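Local coordinates for glycosyl hydrolases family 31 family protein (Aspergillus niger, PDB 6DRU) that releases alpha-xylose from the non-reducing terminal glucose of xyloglucan oligosaccharides, as an alpha-xylosidase of glycoside hydrolase family 31, at residues 365-369 with 426-430; 225-229 with 618-623; 16-20 with 31-36. All coordinates share one frame; numbering follows the deposited sequence.

Contact 1: 365-369 with 426-430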
loop_
_atom_site.group_PDB
_atom_site.type_symbol
_atom_site.label_atom_id
_atom_site.label_comp_id
_atom_site.label_asym_id
_atom_site.label_seq_id
_atom_site.Cartn_x
_atom_site.Cartn_y
_atom_site.Cartn_z
ATOM N N TYR A 365 14.985 10.381 19.042
ATOM C CA TYR A 365 14.005 10.271 20.109
ATOM C C TYR A 365 12.660 10.813 19.629
ATOM O O TYR A 365 12.580 11.617 18.697
ATOM C CB TYR A 365 14.481 11.013 21.363
ATOM C CG TYR A 365 13.945 12.419 21.520
ATOM C CD1 TYR A 365 13.114 12.742 22.586
ATOM C CD2 TYR A 365 14.258 13.420 20.606
ATOM C CE1 TYR A 365 12.613 14.019 22.744
ATOM C CE2 TYR A 365 13.757 14.704 20.754
ATOM C CZ TYR A 365 12.935 14.995 21.827
ATOM O OH TYR A 365 12.433 16.266 21.988
ATOM N N ASP A 366 11.591 10.360 20.276
ATOM C CA ASP A 366 10.233 10.663 19.827
ATOM C C ASP A 366 9.737 11.913 20.544
ATOM O O ASP A 366 9.228 11.839 21.664
ATOM C CB ASP A 366 9.314 9.473 20.074
ATOM C CG ASP A 366 7.958 9.639 19.422
ATOM O OD1 ASP A 366 7.782 10.607 18.652
ATOM O OD2 ASP A 366 7.067 8.804 19.684
ATOM N N SER A 367 9.876 13.071 19.893
ATOM C CA SER A 367 9.403 14.313 20.493
ATOM C C SER A 367 7.884 14.362 20.602
ATOM O O SER A 367 7.359 15.133 21.411
ATOM C CB SER A 367 9.903 15.517 19.691
ATOM O OG SER A 367 9.346 15.537 18.387
ATOM N N THR A 368 7.167 13.562 19.807
ATOM C CA THR A 368 5.715 13.496 19.924
ATOM C C THR A 368 5.265 12.664 21.119
ATOM O O THR A 368 4.096 12.747 21.509
ATOM C CB THR A 368 5.101 12.927 18.642
ATOM O OG1 THR A 368 5.379 11.525 18.558
ATOM C CG2 THR A 368 5.679 13.621 17.422
ATOM N N ASN A 369 6.162 11.872 21.698
ATOM C CA ASN A 369 5.848 11.092 22.889
ATOM C C ASN A 369 6.027 11.966 24.125
ATOM O O ASN A 369 7.147 12.414 24.394
ATOM C CB ASN A 369 6.752 9.863 22.970
ATOM C CG ASN A 369 6.351 8.893 24.075
ATOM O OD1 ASN A 369 5.742 9.274 25.074
ATOM N ND2 ASN A 369 6.705 7.626 23.896
ATOM N N ASN A 426 8.008 5.541 12.446
ATOM C CA ASN A 426 6.902 5.422 13.388
ATOM C C ASN A 426 7.091 6.401 14.539
ATOM O O ASN A 426 8.150 6.423 15.174
ATOM C CB ASN A 426 6.808 3.997 13.940
ATOM C CG ASN A 426 5.980 3.079 13.066
ATOM O OD1 ASN A 426 5.056 3.522 12.386
ATOM N ND2 ASN A 426 6.296 1.789 13.092
ATOM N N TYR A 427 6.066 7.206 14.802
ATOM C CA TYR A 427 6.007 8.063 15.976
ATOM C C TYR A 427 4.865 7.608 16.876
ATOM O O TYR A 427 4.057 6.749 16.513
ATOM C CB TYR A 427 5.803 9.535 15.598
ATOM C CG TYR A 427 6.960 10.178 14.872
ATOM C CD1 TYR A 427 8.221 10.248 15.452
ATOM C CD2 TYR A 427 6.786 10.738 13.614
ATOM C CE1 TYR A 427 9.279 10.844 14.790
ATOM C CE2 TYR A 427 7.833 11.336 12.944
ATOM C CZ TYR A 427 9.078 11.390 13.537
ATOM O OH TYR A 427 10.125 11.986 12.871
ATOM N N ALA A 428 4.803 8.204 18.068
ATOM C CA ALA A 428 3.681 7.953 18.964
ATOM C C ALA A 428 2.414 8.659 18.505
ATOM O O ALA A 428 1.318 8.269 18.917
ATOM C CB ALA A 428 4.034 8.386 20.386
ATOM N N ALA A 429 2.539 9.682 17.664
ATOM C CA ALA A 429 1.402 10.455 17.189
ATOM C C ALA A 429 1.010 10.111 15.760
ATOM O O ALA A 429 0.058 10.694 15.234
ATOM C CB ALA A 429 1.702 11.954 17.297
ATOM N N GLY A 430 1.714 9.190 15.125
ATOM C CA GLY A 430 1.449 8.826 13.751
ATOM C C GLY A 430 2.737 8.410 13.074
ATOM O O GLY A 430 3.702 8.034 13.731
#

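Contact 2: 225-229 with 618-623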
loop_
_atom_site.group_PDB
_atom_site.type_symbol
_atom_site.label_atom_id
_atom_site.label_comp_id
_atom_site.label_asym_id
_atom_site.label_seq_id
_atom_site.Cartn_x
_atom_site.Cartn_y
_atom_site.Cartn_z
ATOM N N PRO A 225 -7.737 45.326 1.911
ATOM C CA PRO A 225 -6.495 45.249 1.133
ATOM C C PRO A 225 -5.464 46.269 1.593
ATOM O O PRO A 225 -5.799 47.359 2.068
ATOM C CB PRO A 225 -6.956 45.523 -0.303
ATOM C CG PRO A 225 -8.264 46.217 -0.164
ATOM C CD PRO A 225 -8.898 45.665 1.072
ATOM N N GLY A 226 -4.192 45.895 1.450
ATOM C CA GLY A 226 -3.088 46.687 1.947
ATOM C C GLY A 226 -2.870 46.614 3.441
ATOM O O GLY A 226 -1.825 47.073 3.921
ATOM N N ASP A 227 -3.806 46.039 4.190
ATOM C CA ASP A 227 -3.750 46.034 5.649
ATOM C C ASP A 227 -3.222 44.682 6.132
ATOM O O ASP A 227 -3.949 43.830 6.646
ATOM C CB ASP A 227 -5.130 46.355 6.222
ATOM C CG ASP A 227 -5.107 46.587 7.717
ATOM O OD1 ASP A 227 -4.309 45.929 8.416
ATOM O OD2 ASP A 227 -5.896 47.433 8.191
ATOM N N TYR A 228 -1.910 44.503 5.956
ATOM C CA TYR A 228 -1.263 43.252 6.330
ATOM C C TYR A 228 -1.030 43.130 7.828
ATOM O O TYR A 228 -0.914 42.008 8.332
ATOM C CB TYR A 228 0.072 43.109 5.595
ATOM C CG TYR A 228 -0.072 42.988 4.098
ATOM C CD1 TYR A 228 -0.035 44.113 3.282
ATOM C CD2 TYR A 228 -0.256 41.749 3.498
ATOM C CE1 TYR A 228 -0.173 44.005 1.911
ATOM C CE2 TYR A 228 -0.394 41.631 2.129
ATOM C CZ TYR A 228 -0.353 42.763 1.340
ATOM O OH TYR A 228 -0.489 42.650 -0.025
ATOM N N ASP A 229 -0.957 44.252 8.546
ATOM C CA ASP A 229 -0.783 44.188 9.992
ATOM C C ASP A 229 -1.975 43.520 10.661
ATOM O O ASP A 229 -1.817 42.855 11.692
ATOM C CB ASP A 229 -0.562 45.590 10.558
ATOM C CG ASP A 229 0.782 46.171 10.162
ATOM O OD1 ASP A 229 1.756 45.394 10.063
ATOM O OD2 ASP A 229 0.864 47.400 9.947
ATOM N N TYR A 618 5.933 45.630 1.570
ATOM C CA TYR A 618 4.513 45.706 1.246
ATOM C C TYR A 618 3.648 45.934 2.478
ATOM O O TYR A 618 2.512 46.399 2.345
ATOM C CB TYR A 618 4.057 44.440 0.510
ATOM C CG TYR A 618 4.260 43.141 1.264
ATOM C CD1 TYR A 618 3.405 42.767 2.294
ATOM C CD2 TYR A 618 5.293 42.276 0.926
ATOM C CE1 TYR A 618 3.582 41.580 2.977
ATOM C CE2 TYR A 618 5.476 41.083 1.603
ATOM C CZ TYR A 618 4.618 40.743 2.628
ATOM O OH TYR A 618 4.794 39.560 3.309
ATOM N N MET A 619 4.158 45.629 3.673
ATOM C CA MET A 619 3.334 45.761 4.868
ATOM C C MET A 619 3.151 47.215 5.280
ATOM O O MET A 619 2.161 47.548 5.940
ATOM C CB MET A 619 3.943 44.962 6.017
ATOM C CG MET A 619 3.757 43.464 5.878
ATOM S SD MET A 619 3.857 42.620 7.463
ATOM C CE MET A 619 5.477 43.140 7.967
ATOM N N ASP A 620 4.088 48.090 4.911
ATOM C CA ASP A 620 4.029 49.486 5.318
ATOM C C ASP A 620 3.816 50.468 4.175
ATOM O O ASP A 620 3.396 51.601 4.433
ATOM C CB ASP A 620 5.314 49.880 6.062
ATOM C CG ASP A 620 5.314 49.427 7.511
ATOM O OD1 ASP A 620 4.230 49.422 8.135
ATOM O OD2 ASP A 620 6.400 49.087 8.028
ATOM N N PHE A 621 4.079 50.074 2.924
ATOM C CA PHE A 621 4.037 51.028 1.823
ATOM C C PHE A 621 3.301 50.499 0.596
ATOM O O PHE A 621 3.474 51.047 -0.498
ATOM C CB PHE A 621 5.454 51.460 1.423
ATOM C CG PHE A 621 6.323 51.864 2.582
ATOM C CD1 PHE A 621 6.095 53.052 3.257
ATOM C CD2 PHE A 621 7.382 51.066 2.985
ATOM C CE1 PHE A 621 6.896 53.430 4.322
ATOM C CE2 PHE A 621 8.189 51.441 4.049
ATOM C CZ PHE A 621 7.943 52.624 4.717
ATOM N N GLU A 622 2.492 49.446 0.732
ATOM C CA GLU A 622 1.663 49.046 -0.404
ATOM C C GLU A 622 0.499 50.009 -0.591
ATOM O O GLU A 622 0.173 50.385 -1.722
ATOM C CB GLU A 622 1.139 47.622 -0.236
ATOM C CG GLU A 622 0.573 47.059 -1.535
ATOM C CD GLU A 622 -0.306 45.844 -1.330
ATOM O OE1 GLU A 622 -1.436 46.008 -0.822
ATOM O OE2 GLU A 622 0.126 44.728 -1.687
ATOM N N LYS A 623 -0.145 50.408 0.510
ATOM C CA LYS A 623 -1.190 51.422 0.432
ATOM C C LYS A 623 -0.654 52.719 -0.159
ATOM O O LYS A 623 -1.364 53.416 -0.894
ATOM C CB LYS A 623 -1.771 51.685 1.821
ATOM C CG LYS A 623 -2.680 50.596 2.357
ATOM C CD LYS A 623 -2.876 50.760 3.860
ATOM C CE LYS A 623 -4.210 50.197 4.325
ATOM N NZ LYS A 623 -4.386 50.355 5.796
#

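Contact 3: 16-20 with 31-36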
loop_
_atom_site.group_PDB
_atom_site.type_symbol
_atom_site.label_atom_id
_atom_site.label_comp_id
_atom_site.label_asym_id
_atom_site.label_seq_id
_atom_site.Cartn_x
_atom_site.Cartn_y
_atom_site.Cartn_z
ATOM N N PHE A 16 -21.016 10.851 1.123
ATOM C CA PHE A 16 -20.355 10.265 2.281
ATOM C C PHE A 16 -19.425 11.232 3.002
ATOM O O PHE A 16 -18.919 10.886 4.074
ATOM C CB PHE A 16 -19.573 9.013 1.871
ATOM C CG PHE A 16 -18.577 9.243 0.768
ATOM C CD1 PHE A 16 -17.332 9.783 1.038
ATOM C CD2 PHE A 16 -18.881 8.896 -0.538
ATOM C CE1 PHE A 16 -16.418 9.986 0.025
ATOM C CE2 PHE A 16 -17.968 9.096 -1.553
ATOM C CZ PHE A 16 -16.736 9.641 -1.271
ATOM N N GLU A 17 -19.181 12.420 2.455
ATOM C CA GLU A 17 -18.287 13.382 3.082
ATOM C C GLU A 17 -19.087 14.428 3.848
ATOM O O GLU A 17 -20.147 14.873 3.398
ATOM C CB GLU A 17 -17.378 14.058 2.048
ATOM C CG GLU A 17 -18.069 15.028 1.105
ATOM C CD GLU A 17 -17.100 15.988 0.437
ATOM O OE1 GLU A 17 -16.004 16.217 0.992
ATOM O OE2 GLU A 17 -17.438 16.512 -0.646
ATOM N N THR A 18 -18.582 14.796 5.022
ATOM C CA THR A 18 -19.195 15.804 5.876
ATOM C C THR A 18 -18.288 17.024 5.933
ATOM O O THR A 18 -17.084 16.890 6.174
ATOM C CB THR A 18 -19.433 15.257 7.284
ATOM O OG1 THR A 18 -20.224 14.064 7.209
ATOM C CG2 THR A 18 -20.159 16.284 8.140
ATOM N N ILE A 19 -18.861 18.207 5.723
ATOM C CA ILE A 19 -18.121 19.464 5.766
ATOM C C ILE A 19 -18.720 20.327 6.866
ATOM O O ILE A 19 -19.919 20.633 6.841
ATOM C CB ILE A 19 -18.149 20.207 4.420
ATOM C CG1 ILE A 19 -17.626 19.320 3.286
ATOM C CG2 ILE A 19 -17.332 21.486 4.511
ATOM C CD1 ILE A 19 -18.716 18.630 2.495
ATOM N N LEU A 20 -17.888 20.719 7.830
ATOM C CA LEU A 20 -18.308 21.540 8.960
ATOM C C LEU A 20 -17.609 22.891 8.865
ATOM O O LEU A 20 -16.397 22.985 9.090
ATOM C CB LEU A 20 -17.992 20.846 10.284
ATOM C CG LEU A 20 -18.259 21.650 11.557
ATOM C CD1 LEU A 20 -19.739 21.966 11.687
ATOM C CD2 LEU A 20 -17.756 20.903 12.783
ATOM N N VAL A 31 -12.949 25.467 8.342
ATOM C CA VAL A 31 -13.564 24.426 7.526
ATOM C C VAL A 31 -12.903 23.096 7.851
ATOM O O VAL A 31 -11.670 22.993 7.857
ATOM C CB VAL A 31 -13.451 24.741 6.024
ATOM C CG1 VAL A 31 -13.998 23.591 5.196
ATOM C CG2 VAL A 31 -14.189 26.025 5.699
ATOM N N ARG A 32 -13.722 22.083 8.126
ATOM C CA ARG A 32 -13.257 20.723 8.357
ATOM C C ARG A 32 -14.101 19.758 7.539
ATOM O O ARG A 32 -15.324 19.908 7.456
ATOM C CB ARG A 32 -13.310 20.359 9.847
ATOM C CG ARG A 32 -12.111 20.869 10.630
ATOM C CD ARG A 32 -12.207 20.546 12.111
ATOM N NE ARG A 32 -13.235 21.337 12.779
ATOM C CZ ARG A 32 -13.430 21.348 14.094
ATOM N NH1 ARG A 32 -12.663 20.614 14.888
ATOM N NH2 ARG A 32 -14.390 22.099 14.616
ATOM N N ALA A 33 -13.444 18.773 6.931
ATOM C CA ALA A 33 -14.113 17.816 6.063
ATOM C C ALA A 33 -13.509 16.434 6.256
ATOM O O ALA A 33 -12.299 16.302 6.464
ATOM C CB ALA A 33 -14.011 18.233 4.588
ATOM N N TRP A 34 -14.359 15.405 6.181
ATOM C CA TRP A 34 -13.918 14.028 6.346
ATOM C C TRP A 34 -14.853 13.082 5.608
ATOM O O TRP A 34 -16.073 13.307 5.605
ATOM C CB TRP A 34 -13.850 13.632 7.825
ATOM C CG TRP A 34 -15.167 13.697 8.549
ATOM C CD1 TRP A 34 -16.095 12.702 8.654
ATOM C CD2 TRP A 34 -15.692 14.812 9.280
ATOM N NE1 TRP A 34 -17.167 13.129 9.399
ATOM C CE2 TRP A 34 -16.944 14.421 9.795
ATOM C CE3 TRP A 34 -15.228 16.104 9.545
ATOM C CZ2 TRP A 34 -17.735 15.274 10.561
ATOM C CZ3 TRP A 34 -16.016 16.951 10.305
ATOM C CH2 TRP A 34 -17.255 16.531 10.804
ATOM N N PRO A 35 -14.321 12.038 4.963
ATOM C CA PRO A 35 -15.189 11.032 4.336
ATOM C C PRO A 35 -15.456 9.822 5.223
ATOM O O PRO A 35 -14.534 9.268 5.833
ATOM C CB PRO A 35 -14.402 10.638 3.082
ATOM C CG PRO A 35 -12.970 10.800 3.490
ATOM C CD PRO A 35 -12.920 11.910 4.522
ATOM N N PHE A 36 -16.728 9.419 5.302
ATOM C CA PHE A 36 -17.177 8.205 5.983
ATOM C C PHE A 36 -16.988 8.237 7.498
ATOM O O PHE A 36 -17.974 8.289 8.240
ATOM C CB PHE A 36 -16.483 6.971 5.398
ATOM C CG PHE A 36 -16.965 6.598 4.022
ATOM C CD1 PHE A 36 -18.166 5.926 3.856
ATOM C CD2 PHE A 36 -16.217 6.911 2.898
ATOM C CE1 PHE A 36 -18.617 5.579 2.595
ATOM C CE2 PHE A 36 -16.660 6.563 1.632
ATOM C CZ PHE A 36 -17.862 5.897 1.482
HETATM O O HOH W 1 -14.335 23.434 11.431
#

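Contact 1: 365-369 with 426-430
Thr368 meets all three of Tyr427, Ala428 and Ala429, its hydroxyl turned to their backbone and its CB resting 3.8 Å from the CB of Ala429. Thr368 OG1 sits between its own backbone N and carbonyl carbon (chi1 72°), a placing that also lets it donate to Asp366 OD1 at 2.6 Å, on the syn side of that oxygen. The carboxylate is thus shared. While OD1 takes the threonine hydroxyl and, weakly, the backbone N of Thr368, Asp366 OD2 reaches across the gap to accept from Ala428 N at 2.8 Å. That bond is bent, with 136° at the hydrogen; it also arrives on the syn side, tilted somewhat from the carboxylate plane. Ala428 also places its methyl beside the CB of Asn369, 4.0 Å away. Tyr427 lays CB beside Thr368 OG1 and CD1 beside Asp366 OD1, its ring plane 28° from that of the carboxylate; its hydroxyl is engaged by Gln432 and Gly400, and Tyr439 meets its ring. Beyond the turn, Arg37 of a neighbouring subunit bonds to Asn426 and Gly430. The principle illustrated is a type I beta turn, Asp366 to Asn369, whose first residue both braces the turn from within and docks it on a second loop. Asn369 then serves as N-cap of helix 370-385, bonding Ser371 N, within the TIM-barrel domain.

Contact 2: 225-229 with 618-623
Tyr228 presents one ring face to Tyr618, whose CD1 stands 3.6 Å above the plane, over the ring centre. The pair is T-shaped: the edge of Tyr618 points at the face of Tyr228, with planes 61° apart and centroids separated by 4.8 Å. At the rim of the Tyr228 ring, in its plane, lies the carboxylate carbon of Glu622, the acid group being turned 71° from the ring. Here Tyr228 OH donates to Glu622 OE2 at 2.7 Å, on the syn side but well out of the carboxylate plane, so one tyrosine is gripped at both face and tip. The other oxygen, Glu622 OE1, lies 3.3 Å from the CA of Gly226. An extended Glu622 chain, CG anti to the backbone N (chi1 -166°), carries the acid that far. Met619 CG packs on Tyr228 CB, and the aliphatic part of Lys623 runs past the Gly226 carbonyl. Asp229 and Asp620 bring like charges near each other, and both form salt bridges with Arg615, which would offset their repulsion. Asp227 N-caps helix 228-239, bonding Thr230. The weakly bonded helical turn at about 618-621 thus abuts the start of that helix, while Met182 of strand 176-183 touches both tyrosines and Tyr150 of strand 149-151 stacks on Tyr618.

Contact 3: 16-20 with 31-36
Phe16 and Phe36 form an offset stack, their planes only 8° from parallel and their centroids 4.4 Å apart. The overlap extends to the root of Phe16, whose CB sits over the Phe36 face, 3.6 Å from that ring's centroid, while Pro35 CB meets the edge of the Phe16 ring. Further along, Thr18 lies alongside Trp34 and sets its CB over the indole, 4.0 Å from the centroid of the five-membered ring. Trp34 CG lies between its backbone N and carbonyl carbon (chi1 61°), which swings the indole toward Thr18 on the partner strand. On the face that carries Glu17, Ile19 and Pro35, Ile19 CG1 meets the Ala33 methyl; its CG2 also touches Val31 CG1. Paired backbone bonds fix this register: Thr18 with Trp34 and Leu20 with Arg32 bond in both directions, and Phe36 N adds a nearly straight bond to Phe16 O at 2.9 Å. In the next shell, Gln13 bonds Thr18 OG1, Gln22 and the Gly61 carbonyl hold Arg32 NH2, and Glu17 is tied to His14, Tyr126 and Arg124. Phe420 of one neighbouring subunit meets Phe16 edge-to-face, and Tyr427 of another packs on Phe36. This is an antiparallel beta hairpin, strands 17-23 and 28-35, central in an eight-stranded mixed sheet.

In the fold
Contacts 1 and 2 lie on opposite sides of the chain's centre, about 40 Å apart centre to centre, and along the sequence contact 1 is nested inside the loop that contact 2 closes. Contact 3 closes before either opens; its centre is about 27 Å from that of contact 1 and about 35 Å from that of contact 2. Contacts 1 and 3 both touch the second subunit: Arg37 of that copy, next in sequence to Phe36 of contact 3, bonds to contact 1, and its Tyr427, a residue of contact 1, packs on Phe36. All three lie away from the xylose pocket. Contact 1 is linked to it through the chain, since helix 370-385 leads to strand 391-394 and the active-site residue Asp395.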